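Local coordinates for beta-lactamase-like protein (Koribacter versatilis, PDB 6B9V) that hydrolyses the diphosphate link of reactive FAD photoproducts, probably at its two-manganese centre, as a PhnP-family enzyme of the metallo-beta-lactamase fold, at residues L7-S12 with Q250-G255; V51-T56 with V75-H80; Y175-S180 with Y228-S233. One frame throughout, in Å; residues are numbered along the deposited sequence.

Contact 1 (L7-S12 with Q250-G255)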
loop_
_atom_site.group_PDB
_atom_site.type_symbol
_atom_site.label_atom_id
_atom_site.label_comp_id
_atom_site.label_asym_id
_atom_site.label_seq_id
_atom_site.Cartn_x
_atom_site.Cartn_y
_atom_site.Cartn_z
ATOM N N LEU A 7 -3.112 19.186 -13.092
ATOM C CA LEU A 7 -3.199 18.505 -11.806
ATOM C C LEU A 7 -4.059 17.239 -11.952
ATOM O O LEU A 7 -5.163 17.295 -12.493
ATOM C CB LEU A 7 -3.782 19.448 -10.731
ATOM C CG LEU A 7 -3.829 18.869 -9.304
ATOM C CD1 LEU A 7 -3.705 19.997 -8.293
ATOM C CD2 LEU A 7 -5.115 18.085 -9.060
ATOM N N THR A 8 -3.561 16.110 -11.459
ATOM C CA THR A 8 -4.324 14.860 -11.464
ATOM C C THR A 8 -4.511 14.356 -10.050
ATOM O O THR A 8 -3.548 14.272 -9.277
ATOM C CB THR A 8 -3.618 13.756 -12.297
ATOM O OG1 THR A 8 -3.484 14.200 -13.642
ATOM C CG2 THR A 8 -4.416 12.455 -12.275
ATOM N N VAL A 9 -5.753 14.030 -9.709
ATOM C CA VAL A 9 -6.061 13.440 -8.419
ATOM C C VAL A 9 -5.744 11.945 -8.437
ATOM O O VAL A 9 -6.382 11.176 -9.157
ATOM C CB VAL A 9 -7.537 13.661 -8.053
ATOM C CG1 VAL A 9 -7.863 13.025 -6.710
ATOM C CG2 VAL A 9 -7.856 15.186 -8.043
ATOM N N LEU A 10 -4.747 11.547 -7.659
ATOM C CA LEU A 10 -4.375 10.131 -7.537
ATOM C C LEU A 10 -5.249 9.423 -6.502
ATOM O O LEU A 10 -5.565 8.239 -6.649
ATOM C CB LEU A 10 -2.895 10.000 -7.159
ATOM C CG LEU A 10 -1.929 10.705 -8.122
ATOM C CD1 LEU A 10 -0.475 10.571 -7.637
ATOM C CD2 LEU A 10 -2.054 10.172 -9.574
ATOM N N GLY A 11 -5.647 10.148 -5.455
ATOM C CA GLY A 11 -6.581 9.605 -4.483
ATOM C C GLY A 11 -7.328 10.749 -3.805
ATOM O O GLY A 11 -6.745 11.783 -3.544
ATOM N N SER A 12 -8.620 10.559 -3.563
ATOM C CA SER A 12 -9.464 11.599 -2.978
ATOM C C SER A 12 -10.006 11.179 -1.610
ATOM O O SER A 12 -10.837 11.870 -1.022
ATOM C CB SER A 12 -10.623 11.926 -3.933
ATOM O OG SER A 12 -11.452 10.782 -4.142
ATOM N N GLN A 250 -17.188 21.309 -5.383
ATOM C CA GLN A 250 -17.546 19.902 -5.598
ATOM C C GLN A 250 -16.608 18.980 -4.835
ATOM O O GLN A 250 -15.466 19.355 -4.566
ATOM C CB GLN A 250 -17.487 19.543 -7.093
ATOM C CG GLN A 250 -18.486 20.232 -8.007
ATOM C CD GLN A 250 -19.888 19.649 -7.913
ATOM O OE1 GLN A 250 -20.257 18.770 -8.698
ATOM N NE2 GLN A 250 -20.684 20.150 -6.967
ATOM N N LEU A 251 -17.060 17.765 -4.507
ATOM C CA LEU A 251 -16.116 16.737 -4.076
ATOM C C LEU A 251 -15.243 16.341 -5.260
ATOM O O LEU A 251 -15.753 16.152 -6.376
ATOM C CB LEU A 251 -16.837 15.483 -3.538
ATOM C CG LEU A 251 -17.876 15.666 -2.421
ATOM C CD1 LEU A 251 -18.437 14.303 -2.013
ATOM C CD2 LEU A 251 -17.264 16.355 -1.218
ATOM N N ALA A 252 -13.937 16.215 -5.031
ATOM C CA ALA A 252 -13.060 15.601 -6.042
ATOM C C ALA A 252 -13.381 14.117 -6.244
ATOM O O ALA A 252 -14.152 13.524 -5.479
ATOM C CB ALA A 252 -11.598 15.763 -5.657
ATOM N N HIS A 253 -12.777 13.512 -7.269
ATOM C CA HIS A 253 -12.849 12.059 -7.434
ATOM C C HIS A 253 -11.508 11.539 -7.943
ATOM O O HIS A 253 -10.713 12.298 -8.522
ATOM C CB HIS A 253 -13.982 11.638 -8.396
ATOM C CG HIS A 253 -13.826 12.155 -9.793
ATOM N ND1 HIS A 253 -14.426 13.325 -10.230
ATOM C CD2 HIS A 253 -13.156 11.663 -10.864
ATOM C CE1 HIS A 253 -14.132 13.521 -11.498
ATOM N NE2 HIS A 253 -13.359 12.528 -11.910
ATOM N N ASP A 254 -11.242 10.262 -7.693
ATOM C CA ASP A 254 -10.008 9.645 -8.189
ATOM C C ASP A 254 -9.956 9.734 -9.711
ATOM O O ASP A 254 -10.893 9.299 -10.385
ATOM C CB ASP A 254 -9.913 8.169 -7.763
ATOM C CG ASP A 254 -9.617 7.987 -6.277
ATOM O OD1 ASP A 254 -9.853 8.913 -5.461
ATOM O OD2 ASP A 254 -9.169 6.880 -5.908
ATOM N N GLY A 255 -8.863 10.257 -10.261
ATOM C CA GLY A 255 -8.718 10.329 -11.703
ATOM C C GLY A 255 -9.062 11.690 -12.292
ATOM O O GLY A 255 -8.800 11.953 -13.463
#

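Contact 2 (V51-T56 with V75-H80). With MN (manganese (II) ion), chain D.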
loop_
_atom_site.group_PDB
_atom_site.type_symbol
_atom_site.label_atom_id
_atom_site.label_comp_id
_atom_site.label_asym_id
_atom_site.label_seq_id
_atom_site.Cartn_x
_atom_site.Cartn_y
_atom_site.Cartn_z
ATOM N N VAL A 51 5.595 16.407 -10.611
ATOM C CA VAL A 51 5.812 16.650 -9.190
ATOM C C VAL A 51 4.706 15.973 -8.401
ATOM O O VAL A 51 3.533 16.179 -8.667
ATOM C CB VAL A 51 5.862 18.156 -8.876
ATOM C CG1 VAL A 51 5.957 18.394 -7.372
ATOM C CG2 VAL A 51 7.062 18.802 -9.608
ATOM N N LEU A 52 5.096 15.122 -7.459
ATOM C CA LEU A 52 4.147 14.330 -6.693
ATOM C C LEU A 52 3.967 14.929 -5.308
ATOM O O LEU A 52 4.948 15.269 -4.649
ATOM C CB LEU A 52 4.637 12.882 -6.582
ATOM C CG LEU A 52 3.835 11.924 -5.712
ATOM C CD1 LEU A 52 2.448 11.710 -6.295
ATOM C CD2 LEU A 52 4.587 10.598 -5.586
ATOM N N ILE A 53 2.721 15.048 -4.859
ATOM C CA ILE A 53 2.476 15.520 -3.506
ATOM C C ILE A 53 1.977 14.336 -2.704
ATOM O O ILE A 53 0.852 13.857 -2.931
ATOM C CB ILE A 53 1.454 16.692 -3.447
ATOM C CG1 ILE A 53 1.960 17.883 -4.268
ATOM C CG2 ILE A 53 1.226 17.124 -1.996
ATOM C CD1 ILE A 53 1.044 19.102 -4.211
ATOM N N ASP A 54 2.857 13.872 -1.808
ATOM C CA ASP A 54 2.644 12.749 -0.866
ATOM C C ASP A 54 2.750 11.376 -1.545
ATOM O O ASP A 54 2.440 11.218 -2.719
ATOM C CB ASP A 54 1.294 12.888 -0.134
ATOM C CG ASP A 54 1.308 14.012 0.909
ATOM O OD1 ASP A 54 2.412 14.448 1.301
ATOM O OD2 ASP A 54 0.225 14.457 1.343
ATOM N N THR A 55 3.219 10.387 -0.793
ATOM C CA THR A 55 3.327 9.030 -1.312
ATOM C C THR A 55 2.485 8.103 -0.457
ATOM O O THR A 55 2.967 7.579 0.549
ATOM C CB THR A 55 4.786 8.528 -1.330
ATOM O OG1 THR A 55 5.354 8.651 -0.024
ATOM C CG2 THR A 55 5.624 9.326 -2.342
ATOM N N THR A 56 1.230 7.908 -0.858
ATOM C CA THR A 56 0.276 7.157 -0.051
ATOM C C THR A 56 0.568 5.664 -0.133
ATOM O O THR A 56 1.275 5.225 -1.024
ATOM C CB THR A 56 -1.194 7.397 -0.499
ATOM O OG1 THR A 56 -1.513 6.560 -1.629
ATOM C CG2 THR A 56 -1.445 8.877 -0.829
ATOM N N VAL A 75 6.949 16.062 -2.963
ATOM C CA VAL A 75 6.738 17.078 -1.937
ATOM C C VAL A 75 5.765 16.539 -0.884
ATOM O O VAL A 75 4.714 16.012 -1.247
ATOM C CB VAL A 75 6.179 18.379 -2.554
ATOM C CG1 VAL A 75 5.946 19.426 -1.469
ATOM C CG2 VAL A 75 7.148 18.930 -3.591
ATOM N N TYR A 76 6.104 16.665 0.400
ATOM C CA TYR A 76 5.240 16.155 1.466
ATOM C C TYR A 76 4.452 17.231 2.215
ATOM O O TYR A 76 5.004 18.276 2.577
ATOM C CB TYR A 76 6.070 15.359 2.482
ATOM C CG TYR A 76 6.479 14.007 1.935
ATOM C CD1 TYR A 76 7.699 13.840 1.291
ATOM C CD2 TYR A 76 5.634 12.913 2.039
ATOM C CE1 TYR A 76 8.078 12.601 0.770
ATOM C CE2 TYR A 76 5.992 11.680 1.520
ATOM C CZ TYR A 76 7.229 11.525 0.898
ATOM O OH TYR A 76 7.600 10.297 0.372
ATOM N N THR A 77 3.173 16.947 2.480
ATOM C CA THR A 77 2.375 17.806 3.367
ATOM C C THR A 77 2.705 17.548 4.853
ATOM O O THR A 77 2.854 18.496 5.641
ATOM C CB THR A 77 0.856 17.599 3.143
ATOM O OG1 THR A 77 0.520 16.228 3.388
ATOM C CG2 THR A 77 0.454 17.984 1.722
ATOM N N HIS A 78 2.822 16.267 5.228
ATOM C CA HIS A 78 3.122 15.874 6.604
ATOM C C HIS A 78 3.400 14.376 6.668
ATOM O O HIS A 78 3.369 13.694 5.640
ATOM C CB HIS A 78 1.984 16.247 7.590
ATOM C CG HIS A 78 0.692 15.513 7.369
ATOM N ND1 HIS A 78 0.050 15.469 6.143
ATOM C CD2 HIS A 78 -0.125 14.850 8.228
ATOM C CE1 HIS A 78 -1.076 14.799 6.256
ATOM N NE2 HIS A 78 -1.209 14.407 7.511
ATOM N N GLY A 79 3.647 13.877 7.876
ATOM C CA GLY A 79 4.206 12.541 8.053
ATOM C C GLY A 79 3.294 11.403 8.475
ATOM O O GLY A 79 3.780 10.309 8.797
ATOM N N HIS A 80 1.983 11.641 8.479
ATOM C CA HIS A 80 1.026 10.585 8.794
ATOM C C HIS A 80 1.113 9.436 7.791
ATOM O O HIS A 80 1.491 9.626 6.640
ATOM C CB HIS A 80 -0.403 11.148 8.849
ATOM C CG HIS A 80 -0.689 11.907 10.110
ATOM N ND1 HIS A 80 -1.755 12.773 10.242
ATOM C CD2 HIS A 80 -0.041 11.923 11.296
ATOM C CE1 HIS A 80 -1.744 13.295 11.459
ATOM N NE2 HIS A 80 -0.715 12.796 12.116
HETATM MN MN MN D . -2.896 13.610 8.761
#

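Contact 3 (Y175-S180 with Y228-S233). With MN (manganese (II) ion), chain C; MN (manganese (II) ion), chain D.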
loop_
_atom_site.group_PDB
_atom_site.type_symbol
_atom_site.label_atom_id
_atom_site.label_comp_id
_atom_site.label_asym_id
_atom_site.label_seq_id
_atom_site.Cartn_x
_atom_site.Cartn_y
_atom_site.Cartn_z
ATOM N N TYR A 175 -3.276 23.271 -2.957
ATOM C CA TYR A 175 -3.647 21.968 -2.446
ATOM C C TYR A 175 -3.463 21.964 -0.938
ATOM O O TYR A 175 -2.335 22.055 -0.439
ATOM C CB TYR A 175 -2.798 20.884 -3.104
ATOM C CG TYR A 175 -3.125 19.486 -2.640
ATOM C CD1 TYR A 175 -4.245 18.824 -3.118
ATOM C CD2 TYR A 175 -2.308 18.829 -1.721
ATOM C CE1 TYR A 175 -4.550 17.514 -2.696
ATOM C CE2 TYR A 175 -2.609 17.533 -1.290
ATOM C CZ TYR A 175 -3.727 16.886 -1.786
ATOM O OH TYR A 175 -4.028 15.593 -1.366
ATOM N N LEU A 176 -4.573 21.865 -0.215
ATOM C CA LEU A 176 -4.556 21.891 1.248
ATOM C C LEU A 176 -5.340 20.725 1.819
ATOM O O LEU A 176 -6.564 20.716 1.758
ATOM C CB LEU A 176 -5.170 23.181 1.795
ATOM C CG LEU A 176 -4.291 24.424 1.922
ATOM C CD1 LEU A 176 -3.913 24.960 0.574
ATOM C CD2 LEU A 176 -5.061 25.463 2.730
ATOM N N THR A 177 -4.656 19.764 2.408
ATOM C CA THR A 177 -5.359 18.618 2.981
ATOM C C THR A 177 -5.035 18.506 4.465
ATOM O O THR A 177 -4.098 19.158 4.940
ATOM C CB THR A 177 -4.992 17.310 2.243
ATOM O OG1 THR A 177 -5.781 16.233 2.765
ATOM C CG2 THR A 177 -3.496 16.994 2.395
ATOM N N ASP A 178 -5.815 17.698 5.194
ATOM C CA ASP A 178 -5.540 17.410 6.605
ATOM C C ASP A 178 -5.413 18.676 7.452
ATOM O O ASP A 178 -4.387 18.910 8.101
ATOM C CB ASP A 178 -4.263 16.572 6.754
ATOM C CG ASP A 178 -4.411 15.153 6.188
ATOM O OD1 ASP A 178 -4.400 14.176 6.971
ATOM O OD2 ASP A 178 -4.538 15.033 4.966
ATOM N N PHE A 179 -6.437 19.514 7.442
ATOM C CA PHE A 179 -6.429 20.643 8.366
ATOM C C PHE A 179 -7.742 20.701 9.099
ATOM O O PHE A 179 -8.788 20.290 8.560
ATOM C CB PHE A 179 -6.181 21.982 7.648
ATOM C CG PHE A 179 -7.289 22.389 6.713
ATOM C CD1 PHE A 179 -8.404 23.078 7.182
ATOM C CD2 PHE A 179 -7.209 22.093 5.359
ATOM C CE1 PHE A 179 -9.434 23.441 6.318
ATOM C CE2 PHE A 179 -8.227 22.466 4.483
ATOM C CZ PHE A 179 -9.351 23.126 4.967
ATOM N N SER A 180 -7.667 21.217 10.318
ATOM C CA SER A 180 -8.852 21.582 11.082
ATOM C C SER A 180 -9.033 23.094 11.035
ATOM O O SER A 180 -10.136 23.594 11.224
ATOM C CB SER A 180 -8.753 21.079 12.524
ATOM O OG SER A 180 -7.514 21.412 13.133
ATOM N N TYR A 228 -12.416 22.089 -4.908
ATOM C CA TYR A 228 -12.628 20.652 -4.805
ATOM C C TYR A 228 -12.312 20.185 -3.400
ATOM O O TYR A 228 -11.327 20.622 -2.806
ATOM C CB TYR A 228 -11.739 19.901 -5.807
ATOM C CG TYR A 228 -12.093 20.243 -7.222
ATOM C CD1 TYR A 228 -11.481 21.303 -7.872
ATOM C CD2 TYR A 228 -13.079 19.542 -7.887
ATOM C CE1 TYR A 228 -11.825 21.634 -9.157
ATOM C CE2 TYR A 228 -13.429 19.868 -9.185
ATOM C CZ TYR A 228 -12.789 20.910 -9.810
ATOM O OH TYR A 228 -13.130 21.253 -11.092
ATOM N N PHE A 229 -13.126 19.280 -2.871
ATOM C CA PHE A 229 -12.855 18.732 -1.553
ATOM C C PHE A 229 -12.178 17.368 -1.666
ATOM O O PHE A 229 -12.469 16.582 -2.582
ATOM C CB PHE A 229 -14.132 18.598 -0.727
ATOM C CG PHE A 229 -14.786 19.918 -0.369
ATOM C CD1 PHE A 229 -14.054 21.099 -0.334
ATOM C CD2 PHE A 229 -16.136 19.966 -0.066
ATOM C CE1 PHE A 229 -14.669 22.317 0.010
ATOM C CE2 PHE A 229 -16.760 21.176 0.277
ATOM C CZ PHE A 229 -16.025 22.346 0.316
ATOM N N THR A 230 -11.308 17.071 -0.713
ATOM C CA THR A 230 -10.596 15.782 -0.750
ATOM C C THR A 230 -10.457 15.246 0.677
ATOM O O THR A 230 -10.974 15.859 1.620
ATOM C CB THR A 230 -9.223 15.941 -1.446
ATOM O OG1 THR A 230 -8.609 14.657 -1.644
ATOM C CG2 THR A 230 -8.291 16.843 -0.615
ATOM N N HIS A 231 -9.780 14.106 0.832
ATOM C CA HIS A 231 -9.647 13.392 2.116
ATOM C C HIS A 231 -11.023 12.923 2.621
ATOM O O HIS A 231 -11.287 12.869 3.815
ATOM C CB HIS A 231 -8.954 14.258 3.173
ATOM C CG HIS A 231 -8.126 13.467 4.140
ATOM N ND1 HIS A 231 -8.682 12.627 5.078
ATOM C CD2 HIS A 231 -6.785 13.378 4.300
ATOM C CE1 HIS A 231 -7.718 12.058 5.785
ATOM N NE2 HIS A 231 -6.558 12.482 5.320
ATOM N N ILE A 232 -11.855 12.511 1.674
ATOM C CA ILE A 232 -13.269 12.236 1.910
ATOM C C ILE A 232 -13.506 10.841 2.501
ATOM O O ILE A 232 -12.933 9.868 2.015
ATOM C CB ILE A 232 -14.053 12.355 0.596
ATOM C CG1 ILE A 232 -13.966 13.793 0.051
ATOM C CG2 ILE A 232 -15.511 11.908 0.781
ATOM C CD1 ILE A 232 -14.203 13.872 -1.439
ATOM N N SER A 233 -14.359 10.761 3.523
ATOM C CA SER A 233 -14.688 9.488 4.187
ATOM C C SER A 233 -16.003 8.891 3.677
ATOM O O SER A 233 -16.712 9.516 2.883
ATOM C CB SER A 233 -14.785 9.694 5.706
ATOM O OG SER A 233 -16.032 10.290 6.041
HETATM MN MN MN C . -4.515 12.205 6.004
HETATM MN MN MN D . -2.896 13.610 8.761
HETATM O O HOH W 1 -6.285 14.537 -2.807
#

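Contact 1 (L7-S12 with Q250-G255)
A classic beta bulge at L10 and G11, which both face S41, brings S12 of segment 7-12 up to D254 in the loop after strand 249-251. The D254 carboxylate holds S12, the residue after the bulge. Its OD1 takes two bonds from one residue. The backbone N of S12 reaches D254 OD1 at 2.8 Å, from the syn side but 32° out of the carboxylate plane. S12 OG reaches the same OD1 at 2.8 Å, nearly in line with the C-O bond. The hydroxyl can do this because OG lies between the backbone N and the carbonyl carbon (chi1 62°), on the side of its own N-H. The other oxygen, D254 OD2, forms a salt bridge with R65 and accepts from the N of L38, while R37 bonds both S12 OG and A252 O.

Just before the bulge the backbones meet directly. G255 N gives a hydrogen bond to V9 O at 2.9 Å. The backbone angles of G255 suit glycine, since a CB would press on the preceding carbonyl. V9 CG1 rests on H253 O at 3.5 Å, while V9 CG2 meets A252 CB only loosely, at 4.5 Å.

Around the contact, V9 and A252 both pack on F197 of strand 195-199, whereas L10 turns the other way, onto M43 of strand 41-46 and onto Q62 and E66 of helix 59-66.

Contact 2 (V51-T56 with V75-H80)
D54 and T77 set their side chains at about a right angle, and both carboxylate oxygens of D54 are used. T77 N bonds D54 OD1 at 2.9 Å, on the syn side and 17° out of plane. T77 OG1 gives its proton to the syn lone pair of D54 OD2 at 2.7 Å. This double grip fixes the rotation of the carboxylate. With chi1 at 59°, T77 OG1 also faces the next residue, and H78 ND1 donates to it at 2.9 Å, with the hydroxyl almost in the imidazole plane. Further back, T55 OG1 sits at the edge of the Y76 ring and shares a hydrogen bond with Y76 OH at 2.8 Å. V51 CG1 touches V75 CG2 at 4.0 Å, the two side chains lying aslant. Parallel strand pairing sets the register, with V75 N on L52 O and D54 N on V75 O.

H78 and H80 begin the HxHxDH motif of the metallo-beta-lactamase superfamily. H78 NE2 binds manganese at 2.2 Å, and H80 ND1 binds the same ion at 2.0 Å. T77 is second-shell to this ion and helps to position H78, with D54 one step further out. D54 is itself second-shell to the other manganese, since its OD2 bonds ND1 of the ligand H83.

Contact 3 (Y175-S180 with Y228-S233)
D178 and H231 meet at the two-manganese site of the metallo-beta-lactamase fold, where loops leave the ends of strands 173-176 and 226-230. These strands are not neighbours: 195-199 runs between them, and the CA atoms of Y175 and Y228 are 9.4 Å apart. The segments share no direct hydrogen bond, and the metal does much of the joining.

The tight part is at the metals. D178 OD1 bridges both ions, at 2.2 Å from one manganese and 2.4 Å from the other. H231 NE2 binds the first of these ions at 2.2 Å. The carboxylate and the imidazole are turned 82° against each other, nearly perpendicular. T177 adds its hydroxyl from the edge of the H231 ring, where OG1 lies 3.4 Å from CD2. Its OG1 is anti to the backbone N (chi1 -175°), which directs it at the imidazole. H78, H80 and H160 complete the protein ligands of the ion not bound by H231, and D82 and H83 those of the other. A phosphate ion, probably from the crystallisation liquor, lies beside D178 and may mark the substrate pocket.

Away from the metals the fit is slack. Y175 CE1 comes no nearer than 4.3 Å to T230 CG2, and the methyl approaches the ring obliquely. Here a water links the two side chains in place of a direct hydrogen bond. The touching residues are all buried, which suggests an interior water. It lies in the plane of the Y175 ring, donates to Y175 OH at 2.9 Å, and is hydrogen-bonded to T230 OG1 at 2.6 Å.

Contact 1 opens near the N terminus, at the end of strand 2-9, and closes only at 250-255, a loop of 237 residues. Contacts 2 and 3 both nest within it and follow each other in series. Contact 2 closes a short loop of 18 residues between neighbouring strands of the first sheet. Contact 3 closes one of 47 residues between two non-neighbouring strands of the second sheet. Contact 1 ties the two sheets together. L10 packs on L52 of contact 2, and the backbones of Q250 and A252 probably hydrogen-bond F229 of contact 3. Contacts 2 and 3 meet at a shared manganese, bound by H78, H80 and D178.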